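Local atomic coordinates of SusD homolog (Bacteroides thetaiotaomicron VPI-5482, PDB entry 3IHV), a protein that probably binds sugars at the outer membrane as a SusD-family protein, handing them to a partner transporter for import. Residues L25-T30 with R121-M126; L201-Y206 with L401-E406; A223-R228 with N409-G414; H236-D241 with I423-R428; A417-A422 with T449-A454. One frame throughout, in Å; residues are numbered along the deposited sequence. Where two conformers were deposited one is given.

Contact 1 comes first along the chain, closing a largely helical loop of 90 residues between helices 17-29 and 107-135, and it is complete before the others begin. Contacts 2, 3 and 4 then run from 195-210, 219-232 and the loop after it to the distant helices 397-412 and 417-430; these three cross one another, spanning the sheet-containing middle of the sequence. Contact 5 closes a shorter loop between helices 417-430 and 448-463; it crosses contact 4 but follows contacts 2 and 3 in series. Helix 397-412 serves contacts 2 and 3, and helix 417-430 serves contacts 4 and 5. Met-126 packing on Leu-201 joins contact 1 to contact 2.

Contact 1 of 5, residues L25-T30 with R121-M126; sequences LGVYRT and RALRGM
The carbonyl oxygen of Val-27 is gripped twice from the same face of its plane: Thr-30 OG1 donates to Val-27 O at 2.8 Å, and Thr-30 N does so at 3.2 Å. This doubly held turn lies near the end of helix 17-29, where it packs against helix 107-135 in the helical framework of the SusD fold. Leu-123 is the one residue of 121-126 that touches 25-30, and leucine suits the task because CD1 reaches both Val-27 and the ring face of Tyr-28 while CD2 lies against one side of that ring. Its CD1 meets Val-27 CG1 at 3.7 Å, on the branch of the valine that stands anti to the backbone N (chi1 -173°). Beside the valine, Tyr-28 pairs an apolar ring with a polar end: its OH hydrogen-bonds Glu-119 OE1 and Phe-193 N, which should restrict the swing of the ring. A CH-pi contact completes the join, Leu-123 CD1 standing 3.5 Å from the centroid of the Tyr-28 ring and only 4° off its normal.

Contact 2 of 5, residues L201-Y206 with L401-E406; sequences LLTKVY and LLLYAE
Leu-403 turns its CG away from the carbonyl carbon (chi1 -71°), sending CD1 across to Lys-204, while Thr-203 sets its methyl CG2 opposite the backbone N, pointing the apolar branch at the leucine. The two approaches differ. Thr-203 CG2 rests against Leu-403 CB at 3.8 Å, near the root of the leucine, whereas the outer methyl Leu-403 CD1 lies against Lys-204 CB at 3.6 Å and comes within 3.8 Å of Lys-204 CA, so it beds down on the backbone of the facing helix. The lysine then bends at chi3 (-79°), and its CE returns to 4.0 Å from Leu-403 CD1, so two carbons of the bent lysine chain, CB and CE, touch the same methyl.

Threonine and lysine each divide their chemistry. Threonine gives its methyl to the contact and its hydroxyl, as OG1, to Leu-199 O one helical turn earlier. Lysine, though buried, offers methylenes here and carries its charge to Asp-399, where NZ forms a salt bridge. Arg-459 of helix 448-463 also touches Leu-403, and Thr-226 of helix 219-232 touches Thr-203. With no hydrogen bond passing between the two segments, this is apolar helix-to-helix packing of helix 195-210 on helix 397-412, as expected of the TPR-like helical framework of SusD-family proteins.

Contact 3 of 5, residues A223-R228 with N409-G414; sequences AAKTAR and NEWKHG
Apolar packing comes first, and Trp-411 carries its side of it. The indole, with CG anti to the backbone N (chi1 168°), reaches over to helix 219-232 with its six-membered ring: CE3 lies 3.7 Å from Ala-224 CB, and CH2 lies 3.8 Å from Lys-225 CE. Alanine suits the first position because its small side chain lets so large a ring come close to the helix. Lysine suits the second, for its extended chain lays a methylene against the indole while NZ forms a salt bridge with Glu-221. On the ring's own side, Lys-412 CE sits 3.6 Å above one face, offset toward the rim. With only an alanine at Trp-411, a gap is likely to open beside Ala-224 CB, with Lys-225 CE losing its indole contact and Lys-412 CE the ring face beneath it.

The contact joins the last turns of helix 397-412 to helix 219-232, in the helical framework of the SusD fold, at a partly buried place. The helix ends here with positive phi at His-413 and a bond of 3.1 Å from Gly-414 N to Asn-409 O; the backbone angles of Gly-414 themselves call for glycine.

Charged and water-mediated contacts are less certain, since Arg-228 has two conformers. In one, Arg-228 NH2 lies at the indole edge, near its plane, with the guanidinium plane at 45° to the ring, and a water accepts from Lys-412 NZ at 3.2 Å and weakly from Arg-228 NH2.

Contact 4 of 5, residues H236-D241 with I423-R428; sequences HGLLKD and INAVRR
One methyl, Leu-238 CD1, carries the contact between 236-241 and 423-428. It presses on the backbone, 3.5 Å from Ala-425 O and 3.9 Å from Val-426 N, and only more loosely on side chains, lying 4.2 Å each from Ala-425 CB and Val-426 CG2. The small alanine lets the methyl come down to the peptide group, and the valine offers a branch beside it. CG of the leucine is anti to its carbonyl carbon (chi1 -59°), which extends CD1 from the loop toward the helix.

The loop has no regular structure and is held by bonds on both sides of the leucine. Gly-237 makes backbone hydrogen bonds with Thr-257, Leu-239 N is held by Glu-258 OE1, and Leu-239 O accepts from Arg-429 NH1, a direct tie to the same helix. Leu-238 also touches Ala-398 and Leu-401, so this loop between helices 219-232 and 242-250 meets both helices 397-412 and 417-430 through one leucine, close to the start of strand 259-263.

Contact 5 of 5, residues A417-A422 with T449-A454; sequences AEAYNA and TSFREA
A T-shaped aromatic pair joins the first turns of helices 417-430 and 448-463: the edge of Phe-451 is directed at the face of Tyr-420. The ring centroids are 5.2 Å apart and the planes meet at 69°. Phe-451 CE1 hangs 4.0 Å above the tyrosine plane, over its centre, so the slightly positive C-H rim of one ring faces the electron-rich surface of the other. Phenylalanine suits this place because its ring is apolar throughout. With CG anti to the backbone N (chi1 -169°), that ring extends straight out to the facing helix, where CZ also packs on Ala-419 CB at 3.9 Å; the small alanine admits it close to the backbone, and Ala-419 O lies in the ring plane at its edge.

Both helices belong to the SusD-family part of the chain, and the aromatic pair sits in a buried seam that helix 397-412 borders, with Asn-409 touching Phe-451. A serine in place of Phe-451 would probably leave the tyrosine face without its partner ring and open a gap beside Ala-419.

Tyrosine fits opposite because its polar end is used as well. Its OH hydrogen-bonds Pro-443 O and Leu-446 N in the loop connecting the helices, two bonds that probably hold the ring in place, at a chi1 of -91° that is off the usual staggered value.

Contact 1 of 5, residues L25-T30 with R121-M126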
# COMPACT_ATOMS: atom_id res chain seq x y z
N LEU A 25 -9.81 -2.77 -18.74
CA LEU A 25 -8.70 -3.54 -18.23
C LEU A 25 -7.36 -2.84 -18.49
O LEU A 25 -6.43 -3.02 -17.72
CB LEU A 25 -8.74 -4.97 -18.80
CG LEU A 25 -9.87 -5.86 -18.23
CD1 LEU A 25 -9.79 -7.25 -18.88
CD2 LEU A 25 -9.86 -5.99 -16.76
N GLY A 26 -7.28 -2.03 -19.54
CA GLY A 26 -6.09 -1.22 -19.79
C GLY A 26 -5.87 -0.13 -18.75
O GLY A 26 -4.71 0.28 -18.48
N VAL A 27 -6.95 0.37 -18.15
CA VAL A 27 -6.83 1.32 -17.06
C VAL A 27 -6.23 0.60 -15.85
O VAL A 27 -5.29 1.09 -15.20
CB VAL A 27 -8.20 1.99 -16.68
CG1 VAL A 27 -7.96 3.12 -15.63
CG2 VAL A 27 -8.91 2.55 -17.95
N TYR A 28 -6.80 -0.56 -15.52
CA TYR A 28 -6.24 -1.37 -14.46
C TYR A 28 -4.77 -1.73 -14.65
O TYR A 28 -4.02 -1.77 -13.68
CB TYR A 28 -6.99 -2.68 -14.33
CG TYR A 28 -8.31 -2.60 -13.57
CD1 TYR A 28 -8.32 -2.67 -12.19
CD2 TYR A 28 -9.52 -2.50 -14.25
CE1 TYR A 28 -9.51 -2.64 -11.48
CE2 TYR A 28 -10.71 -2.44 -13.55
CZ TYR A 28 -10.70 -2.55 -12.16
OH TYR A 28 -11.86 -2.52 -11.41
N ARG A 29 -4.38 -2.02 -15.89
CA ARG A 29 -3.01 -2.47 -16.16
C ARG A 29 -2.01 -1.42 -15.68
O ARG A 29 -0.88 -1.77 -15.37
CB ARG A 29 -2.87 -2.77 -17.65
CG ARG A 29 -1.59 -3.35 -18.14
CD ARG A 29 -1.76 -3.63 -19.68
NE ARG A 29 -2.97 -4.43 -19.92
CZ ARG A 29 -3.98 -4.14 -20.76
NH1 ARG A 29 -3.95 -3.12 -21.61
NH2 ARG A 29 -5.03 -4.96 -20.79
N THR A 30 -2.41 -0.15 -15.58
CA THR A 30 -1.50 0.89 -15.09
C THR A 30 -0.88 0.48 -13.75
O THR A 30 0.33 0.67 -13.50
CB THR A 30 -2.21 2.25 -14.94
OG1 THR A 30 -3.05 2.49 -16.07
CG2 THR A 30 -1.20 3.38 -14.83
N ARG A 121 -13.94 5.17 -12.55
CA ARG A 121 -13.99 6.30 -11.65
C ARG A 121 -13.30 5.94 -10.33
O ARG A 121 -12.63 6.81 -9.75
CB ARG A 121 -15.43 6.78 -11.40
CG ARG A 121 -16.08 7.41 -12.61
CD ARG A 121 -17.37 8.18 -12.28
NE ARG A 121 -17.10 9.39 -11.50
CZ ARG A 121 -18.02 10.31 -11.17
NH1 ARG A 121 -19.29 10.16 -11.52
NH2 ARG A 121 -17.67 11.36 -10.47
N ALA A 122 -13.47 4.71 -9.84
CA ALA A 122 -12.79 4.27 -8.62
C ALA A 122 -11.27 4.30 -8.83
O ALA A 122 -10.54 4.77 -7.97
CB ALA A 122 -13.28 2.88 -8.17
N LEU A 123 -10.82 3.82 -9.98
CA LEU A 123 -9.39 3.83 -10.31
C LEU A 123 -8.89 5.27 -10.37
O LEU A 123 -7.84 5.60 -9.81
CB LEU A 123 -9.15 3.11 -11.61
CG LEU A 123 -9.14 1.57 -11.54
CD1 LEU A 123 -9.36 0.97 -12.92
CD2 LEU A 123 -7.87 1.03 -10.85
N ARG A 124 -9.64 6.13 -11.05
CA ARG A 124 -9.26 7.54 -11.14
C ARG A 124 -9.15 8.20 -9.74
O ARG A 124 -8.19 8.91 -9.43
CB ARG A 124 -10.23 8.29 -12.04
CG ARG A 124 -9.81 9.74 -12.27
CD ARG A 124 -10.63 10.42 -13.36
NE ARG A 124 -12.02 10.57 -12.97
CZ ARG A 124 -12.98 11.03 -13.75
NH1 ARG A 124 -12.73 11.36 -15.01
NH2 ARG A 124 -14.21 11.15 -13.29
N GLY A 125 -10.08 7.86 -8.86
CA GLY A 125 -10.05 8.33 -7.46
C GLY A 125 -8.80 7.82 -6.74
O GLY A 125 -8.14 8.58 -6.02
N MSE A 126 -8.47 6.55 -6.96
CA MSE A 126 -7.29 5.92 -6.38
C MSE A 126 -6.02 6.64 -6.89
O MSE A 126 -5.12 6.94 -6.09
CB MSE A 126 -7.27 4.42 -6.72
CG MSE A 126 -6.14 3.68 -6.07
SE MSE A 126 -6.43 1.78 -6.46
CE MSE A 126 -4.63 1.06 -6.23

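Contact 2 of 5, residues L201-Y206 with L401-E406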
# COMPACT_ATOMS: atom_id res chain seq x y z
N LEU A 201 -11.92 2.29 0.41
CA LEU A 201 -11.00 3.32 -0.04
C LEU A 201 -11.52 4.71 0.33
O LEU A 201 -10.74 5.55 0.76
CB LEU A 201 -10.72 3.20 -1.54
CG LEU A 201 -9.73 4.24 -2.09
CD1 LEU A 201 -8.39 4.12 -1.40
CD2 LEU A 201 -9.58 4.05 -3.59
N LEU A 202 -12.81 4.95 0.18
CA LEU A 202 -13.40 6.24 0.53
C LEU A 202 -13.20 6.53 2.03
O LEU A 202 -12.94 7.66 2.41
CB LEU A 202 -14.86 6.32 0.12
CG LEU A 202 -15.53 7.66 0.37
CD1 LEU A 202 -14.72 8.81 -0.25
CD2 LEU A 202 -17.01 7.65 -0.10
N THR A 203 -13.29 5.50 2.86
CA THR A 203 -13.02 5.65 4.29
C THR A 203 -11.59 6.16 4.49
O THR A 203 -11.36 7.09 5.26
CB THR A 203 -13.18 4.29 5.02
OG1 THR A 203 -14.51 3.80 4.83
CG2 THR A 203 -12.85 4.36 6.52
N LYS A 204 -10.63 5.54 3.82
CA LYS A 204 -9.22 5.95 3.95
C LYS A 204 -8.98 7.37 3.43
O LYS A 204 -8.21 8.12 3.99
CB LYS A 204 -8.27 4.95 3.34
CG LYS A 204 -6.77 5.31 3.47
CD LYS A 204 -5.85 4.20 2.99
CE LYS A 204 -5.72 3.13 4.05
NZ LYS A 204 -4.66 2.15 3.75
N VAL A 205 -9.64 7.71 2.33
CA VAL A 205 -9.57 9.07 1.77
C VAL A 205 -10.09 10.07 2.75
O VAL A 205 -9.44 11.07 3.02
CB VAL A 205 -10.37 9.12 0.43
CG1 VAL A 205 -10.68 10.57 -0.03
CG2 VAL A 205 -9.66 8.27 -0.64
N TYR A 206 -11.27 9.82 3.33
CA TYR A 206 -11.78 10.74 4.32
C TYR A 206 -10.89 10.85 5.55
O TYR A 206 -10.70 11.96 6.06
CB TYR A 206 -13.18 10.36 4.80
CG TYR A 206 -14.32 10.59 3.81
CD1 TYR A 206 -14.49 11.84 3.19
CD2 TYR A 206 -15.32 9.67 3.67
CE1 TYR A 206 -15.56 12.07 2.31
CE2 TYR A 206 -16.42 9.90 2.84
CZ TYR A 206 -16.55 11.11 2.19
OH TYR A 206 -17.62 11.34 1.35
N LEU A 401 -11.39 -1.85 9.21
CA LEU A 401 -11.87 -1.96 10.60
C LEU A 401 -11.06 -1.01 11.49
O LEU A 401 -11.61 -0.31 12.33
CB LEU A 401 -11.78 -3.38 11.15
CG LEU A 401 -12.78 -4.37 10.57
CD1 LEU A 401 -12.50 -5.83 11.03
CD2 LEU A 401 -14.22 -3.98 10.89
N LEU A 402 -9.75 -0.99 11.29
CA LEU A 402 -8.91 -0.12 12.14
C LEU A 402 -9.22 1.36 11.86
O LEU A 402 -9.26 2.19 12.79
CB LEU A 402 -7.44 -0.44 11.95
CG LEU A 402 -7.00 -1.82 12.46
CD1 LEU A 402 -5.51 -2.07 12.27
CD2 LEU A 402 -7.36 -1.99 13.93
N LEU A 403 -9.48 1.70 10.58
CA LEU A 403 -9.85 3.09 10.23
C LEU A 403 -11.17 3.48 10.88
O LEU A 403 -11.35 4.64 11.30
CB LEU A 403 -9.97 3.26 8.71
CG LEU A 403 -8.65 3.22 7.95
CD1 LEU A 403 -8.91 3.16 6.45
CD2 LEU A 403 -7.81 4.49 8.31
N TYR A 404 -12.11 2.54 10.90
CA TYR A 404 -13.40 2.76 11.54
C TYR A 404 -13.21 3.10 13.02
O TYR A 404 -13.72 4.10 13.52
CB TYR A 404 -14.26 1.51 11.33
CG TYR A 404 -15.70 1.57 11.80
CD1 TYR A 404 -16.46 2.73 11.70
CD2 TYR A 404 -16.33 0.41 12.26
CE1 TYR A 404 -17.79 2.76 12.11
CE2 TYR A 404 -17.66 0.44 12.65
CZ TYR A 404 -18.39 1.61 12.55
OH TYR A 404 -19.72 1.62 12.94
N ALA A 405 -12.41 2.28 13.70
CA ALA A 405 -12.13 2.52 15.10
C ALA A 405 -11.45 3.86 15.29
O ALA A 405 -11.86 4.65 16.17
CB ALA A 405 -11.26 1.43 15.69
N GLU A 406 -10.45 4.14 14.45
CA GLU A 406 -9.71 5.40 14.54
C GLU A 406 -10.64 6.60 14.36
O GLU A 406 -10.66 7.52 15.15
CB GLU A 406 -8.58 5.44 13.48
CG GLU A 406 -7.78 6.72 13.48
CD GLU A 406 -6.73 6.77 12.40
OE1 GLU A 406 -6.51 5.75 11.68
OE2 GLU A 406 -6.09 7.85 12.33

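Contact 3 of 5, residues A223-R228 with N409-G414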
# COMPACT_ATOMS: atom_id res chain seq x y z
N ALA A 223 -15.55 9.53 7.40
CA ALA A 223 -14.82 8.25 7.36
C ALA A 223 -15.60 7.19 8.17
O ALA A 223 -15.81 6.05 7.73
CB ALA A 223 -13.41 8.45 7.95
N ALA A 224 -16.00 7.57 9.37
CA ALA A 224 -16.72 6.65 10.25
C ALA A 224 -18.06 6.21 9.64
O ALA A 224 -18.41 5.05 9.72
CB ALA A 224 -16.96 7.30 11.63
N LYS A 225 -18.83 7.16 9.08
CA LYS A 225 -20.12 6.82 8.47
C LYS A 225 -19.97 5.90 7.25
O LYS A 225 -20.79 4.99 7.04
CB LYS A 225 -20.90 8.07 8.14
CG LYS A 225 -21.39 8.74 9.41
CD LYS A 225 -22.26 9.95 9.16
CE LYS A 225 -22.87 10.42 10.47
NZ LYS A 225 -23.78 11.56 10.26
N THR A 226 -18.96 6.15 6.46
CA THR A 226 -18.67 5.33 5.29
C THR A 226 -18.28 3.92 5.73
O THR A 226 -18.81 2.93 5.23
CB THR A 226 -17.56 5.97 4.46
OG1 THR A 226 -17.98 7.28 4.11
CG2 THR A 226 -17.32 5.16 3.18
N ALA A 227 -17.33 3.82 6.66
CA ALA A 227 -16.91 2.48 7.16
C ALA A 227 -18.09 1.73 7.77
O ALA A 227 -18.21 0.52 7.60
CB ALA A 227 -15.79 2.58 8.17
N ARG A 228 -18.95 2.43 8.51
CA ARG A 228 -20.14 1.80 9.11
C ARG A 228 -20.98 1.05 8.07
O ARG A 228 -21.46 -0.06 8.32
CB ARG A 228 -21.01 2.87 9.79
CG ARG A 228 -22.25 2.37 10.51
CD ARG A 228 -23.15 3.55 10.95
NE ARG A 228 -22.60 4.31 12.07
CZ ARG A 228 -22.91 5.57 12.37
NH1 ARG A 228 -23.72 6.28 11.60
NH2 ARG A 228 -22.35 6.14 13.42
N ASN A 409 -13.22 7.27 17.12
CA ASN A 409 -12.58 7.85 18.31
C ASN A 409 -12.28 9.31 18.07
O ASN A 409 -12.45 10.13 18.97
CB ASN A 409 -11.32 7.07 18.64
CG ASN A 409 -10.60 7.58 19.85
OD1 ASN A 409 -11.18 7.68 20.93
ND2 ASN A 409 -9.30 7.85 19.70
N GLU A 410 -11.85 9.66 16.86
CA GLU A 410 -11.55 11.05 16.55
C GLU A 410 -12.82 11.89 16.54
O GLU A 410 -12.90 12.98 17.14
CB GLU A 410 -10.86 11.17 15.19
CG GLU A 410 -9.51 10.52 15.08
CD GLU A 410 -8.42 11.12 15.98
OE1 GLU A 410 -8.56 12.30 16.44
OE2 GLU A 410 -7.43 10.38 16.21
N TRP A 411 -13.86 11.39 15.87
CA TRP A 411 -15.13 12.14 15.80
C TRP A 411 -15.85 12.31 17.14
O TRP A 411 -16.27 13.44 17.51
CB TRP A 411 -16.01 11.46 14.76
CG TRP A 411 -17.39 11.84 14.71
CD1 TRP A 411 -17.92 13.09 14.90
CD2 TRP A 411 -18.48 10.99 14.35
NE1 TRP A 411 -19.27 13.04 14.74
CE2 TRP A 411 -19.64 11.77 14.39
CE3 TRP A 411 -18.58 9.64 13.99
CZ2 TRP A 411 -20.91 11.25 14.11
CZ3 TRP A 411 -19.82 9.11 13.72
CH2 TRP A 411 -20.98 9.92 13.76
N LYS A 412 -15.97 11.21 17.88
CA LYS A 412 -16.66 11.20 19.16
C LYS A 412 -15.79 11.59 20.34
O LYS A 412 -16.32 11.70 21.44
CB LYS A 412 -17.18 9.80 19.44
CG LYS A 412 -17.95 9.10 18.32
CD LYS A 412 -19.28 9.63 18.13
CE LYS A 412 -20.12 8.63 17.32
NZ LYS A 412 -21.50 9.16 17.14
N HIS A 413 -14.49 11.78 20.12
CA HIS A 413 -13.55 12.11 21.18
C HIS A 413 -13.55 11.06 22.28
O HIS A 413 -13.69 11.35 23.45
CB HIS A 413 -13.89 13.50 21.75
CG HIS A 413 -13.91 14.55 20.69
ND1 HIS A 413 -12.78 14.92 19.99
CD2 HIS A 413 -14.92 15.30 20.21
CE1 HIS A 413 -13.10 15.85 19.11
NE2 HIS A 413 -14.39 16.11 19.23
N GLY A 414 -13.34 9.82 21.88
CA GLY A 414 -13.36 8.71 22.82
C GLY A 414 -13.92 7.48 22.13
O GLY A 414 -14.72 7.61 21.22
O HOH W 1 -23.49 7.61 15.22

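Contact 4 of 5, residues H236-D241 with I423-R428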
# COMPACT_ATOMS: atom_id res chain seq x y z
N HIS A 236 -18.32 -8.45 4.05
CA HIS A 236 -16.89 -8.69 4.08
C HIS A 236 -16.47 -9.13 5.50
O HIS A 236 -17.26 -9.03 6.44
CB HIS A 236 -16.11 -7.46 3.57
CG HIS A 236 -16.25 -7.25 2.10
ND1 HIS A 236 -15.50 -7.93 1.17
CD2 HIS A 236 -17.14 -6.50 1.39
CE1 HIS A 236 -15.90 -7.60 -0.04
NE2 HIS A 236 -16.88 -6.72 0.06
N GLY A 237 -15.26 -9.63 5.61
CA GLY A 237 -14.77 -10.09 6.91
C GLY A 237 -13.28 -10.31 6.92
O GLY A 237 -12.58 -10.00 5.94
N LEU A 238 -12.81 -10.87 8.03
CA LEU A 238 -11.42 -11.24 8.20
C LEU A 238 -11.26 -12.73 7.94
O LEU A 238 -12.10 -13.56 8.40
CB LEU A 238 -10.94 -10.93 9.62
CG LEU A 238 -11.05 -9.47 10.07
CD1 LEU A 238 -10.70 -9.26 11.57
CD2 LEU A 238 -10.16 -8.61 9.14
N LEU A 239 -10.21 -13.07 7.22
CA LEU A 239 -9.88 -14.46 7.04
C LEU A 239 -9.60 -15.01 8.43
O LEU A 239 -9.00 -14.32 9.29
CB LEU A 239 -8.67 -14.69 6.13
CG LEU A 239 -8.79 -14.17 4.70
CD1 LEU A 239 -7.62 -14.68 3.84
CD2 LEU A 239 -10.15 -14.60 4.08
N LYS A 240 -10.03 -16.26 8.64
CA LYS A 240 -9.84 -16.90 9.95
C LYS A 240 -8.37 -16.91 10.36
O LYS A 240 -8.03 -16.52 11.48
CB LYS A 240 -10.42 -18.32 9.95
CG LYS A 240 -10.19 -19.07 11.26
CD LYS A 240 -10.81 -20.48 11.22
CE LYS A 240 -10.38 -21.28 12.43
NZ LYS A 240 -11.08 -22.60 12.57
N ASP A 241 -7.52 -17.34 9.42
CA ASP A 241 -6.09 -17.47 9.65
C ASP A 241 -5.27 -16.36 8.99
O ASP A 241 -5.29 -16.22 7.78
CB ASP A 241 -5.61 -18.81 9.15
CG ASP A 241 -6.27 -19.95 9.86
OD1 ASP A 241 -6.37 -19.91 11.11
OD2 ASP A 241 -6.65 -20.92 9.17
N ILE A 423 -11.72 -2.77 16.42
CA ILE A 423 -10.31 -3.05 16.78
C ILE A 423 -10.14 -4.45 17.42
O ILE A 423 -9.20 -5.18 17.08
CB ILE A 423 -9.62 -1.92 17.60
CG1 ILE A 423 -8.11 -2.25 17.68
CG2 ILE A 423 -10.24 -1.72 18.98
CD1 ILE A 423 -7.20 -1.06 17.95
N ASN A 424 -11.07 -4.86 18.26
CA ASN A 424 -10.99 -6.20 18.91
C ASN A 424 -11.19 -7.34 17.91
O ASN A 424 -10.58 -8.39 18.07
CB ASN A 424 -11.88 -6.28 20.13
CG ASN A 424 -11.30 -5.51 21.31
OD1 ASN A 424 -10.09 -5.28 21.37
ND2 ASN A 424 -12.17 -5.09 22.22
N ALA A 425 -11.93 -7.10 16.82
CA ALA A 425 -12.06 -8.15 15.79
C ALA A 425 -10.70 -8.41 15.19
O ALA A 425 -10.29 -9.58 14.99
CB ALA A 425 -13.03 -7.75 14.68
N VAL A 426 -9.99 -7.32 14.91
CA VAL A 426 -8.65 -7.41 14.37
C VAL A 426 -7.65 -8.07 15.36
O VAL A 426 -6.89 -8.96 14.97
CB VAL A 426 -8.13 -6.06 13.91
CG1 VAL A 426 -6.65 -6.17 13.50
CG2 VAL A 426 -8.99 -5.57 12.74
N ARG A 427 -7.70 -7.68 16.62
CA ARG A 427 -6.83 -8.27 17.65
C ARG A 427 -7.12 -9.77 17.83
O ARG A 427 -6.20 -10.59 17.96
CB ARG A 427 -7.08 -7.60 19.00
CG ARG A 427 -6.94 -6.09 19.11
CD ARG A 427 -5.64 -5.63 19.45
NE ARG A 427 -5.11 -6.25 20.68
CZ ARG A 427 -3.80 -6.37 20.90
NH1 ARG A 427 -2.93 -5.88 20.01
NH2 ARG A 427 -3.35 -7.01 21.98
N ARG A 428 -8.39 -10.15 17.86
CA ARG A 428 -8.73 -11.55 18.05
C ARG A 428 -8.19 -12.41 16.92
O ARG A 428 -7.62 -13.48 17.13
CB ARG A 428 -10.26 -11.68 18.18
CG ARG A 428 -10.74 -11.09 19.50
CD ARG A 428 -12.24 -10.96 19.56
NE ARG A 428 -12.68 -10.40 20.81
CZ ARG A 428 -13.96 -10.30 21.19
NH1 ARG A 428 -14.94 -10.73 20.40
NH2 ARG A 428 -14.26 -9.78 22.38

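Contact 5 of 5, residues A417-A422 with T449-A454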
# COMPACT_ATOMS: atom_id res chain seq x y z
N ALA A 417 -18.60 1.45 21.66
CA ALA A 417 -18.69 0.02 21.44
C ALA A 417 -18.29 -0.38 20.05
O ALA A 417 -17.62 -1.40 19.84
CB ALA A 417 -20.14 -0.51 21.80
N GLU A 418 -18.73 0.38 19.05
CA GLU A 418 -18.42 0.04 17.68
C GLU A 418 -16.93 0.15 17.41
O GLU A 418 -16.34 -0.70 16.72
CB GLU A 418 -19.21 0.89 16.70
CG GLU A 418 -20.65 0.50 16.66
CD GLU A 418 -21.44 0.90 17.89
OE1 GLU A 418 -21.31 2.06 18.39
OE2 GLU A 418 -22.22 0.03 18.35
N ALA A 419 -16.31 1.17 17.99
CA ALA A 419 -14.85 1.34 17.85
C ALA A 419 -14.11 0.15 18.49
O ALA A 419 -13.23 -0.44 17.87
CB ALA A 419 -14.41 2.63 18.46
N TYR A 420 -14.49 -0.19 19.71
CA TYR A 420 -13.90 -1.35 20.37
C TYR A 420 -14.12 -2.65 19.62
O TYR A 420 -13.22 -3.47 19.49
CB TYR A 420 -14.43 -1.47 21.79
CG TYR A 420 -13.61 -0.75 22.83
CD1 TYR A 420 -12.41 -1.30 23.24
CD2 TYR A 420 -14.05 0.42 23.43
CE1 TYR A 420 -11.66 -0.67 24.23
CE2 TYR A 420 -13.31 1.04 24.42
CZ TYR A 420 -12.11 0.49 24.79
OH TYR A 420 -11.35 1.06 25.77
N ASN A 421 -15.34 -2.86 19.12
CA ASN A 421 -15.64 -4.08 18.40
C ASN A 421 -14.79 -4.23 17.14
O ASN A 421 -14.34 -5.34 16.82
CB ASN A 421 -17.14 -4.19 18.06
CG ASN A 421 -18.02 -4.44 19.28
OD1 ASN A 421 -17.56 -4.88 20.34
ND2 ASN A 421 -19.31 -4.15 19.14
N ALA A 422 -14.55 -3.11 16.45
CA ALA A 422 -13.79 -3.13 15.20
C ALA A 422 -12.34 -3.47 15.47
O ALA A 422 -11.78 -4.41 14.84
CB ALA A 422 -13.91 -1.78 14.47
N THR A 449 -7.12 9.74 24.06
CA THR A 449 -5.69 9.69 23.82
C THR A 449 -5.11 8.30 23.81
O THR A 449 -4.35 7.95 22.90
CB THR A 449 -4.97 10.49 24.88
OG1 THR A 449 -5.44 11.83 24.80
CG2 THR A 449 -3.44 10.43 24.65
N SER A 450 -5.48 7.49 24.80
CA SER A 450 -4.93 6.16 24.89
C SER A 450 -5.50 5.23 23.82
O SER A 450 -4.81 4.33 23.35
CB SER A 450 -5.07 5.60 26.31
OG SER A 450 -6.43 5.47 26.71
N PHE A 451 -6.76 5.44 23.44
CA PHE A 451 -7.33 4.62 22.36
C PHE A 451 -6.65 4.97 21.03
O PHE A 451 -6.31 4.09 20.22
CB PHE A 451 -8.83 4.81 22.28
CG PHE A 451 -9.50 3.82 21.40
CD1 PHE A 451 -9.95 2.62 21.91
CD2 PHE A 451 -9.70 4.12 20.06
CE1 PHE A 451 -10.60 1.69 21.09
CE2 PHE A 451 -10.35 3.23 19.23
CZ PHE A 451 -10.79 2.01 19.74
N ARG A 452 -6.41 6.25 20.84
CA ARG A 452 -5.70 6.73 19.66
C ARG A 452 -4.33 6.05 19.54
O ARG A 452 -3.95 5.55 18.46
CB ARG A 452 -5.56 8.23 19.70
CG ARG A 452 -4.73 8.76 18.49
CD ARG A 452 -4.49 10.23 18.53
NE ARG A 452 -5.71 10.98 18.41
CZ ARG A 452 -6.26 11.72 19.36
NH1 ARG A 452 -5.71 11.85 20.57
NH2 ARG A 452 -7.40 12.33 19.12
N GLU A 453 -3.60 6.02 20.66
CA GLU A 453 -2.27 5.41 20.71
C GLU A 453 -2.38 3.93 20.40
O GLU A 453 -1.57 3.40 19.60
CB GLU A 453 -1.62 5.66 22.09
N ALA A 454 -3.42 3.27 20.96
CA ALA A 454 -3.62 1.84 20.70
C ALA A 454 -3.90 1.56 19.25
O ALA A 454 -3.34 0.59 18.69
CB ALA A 454 -4.78 1.25 21.59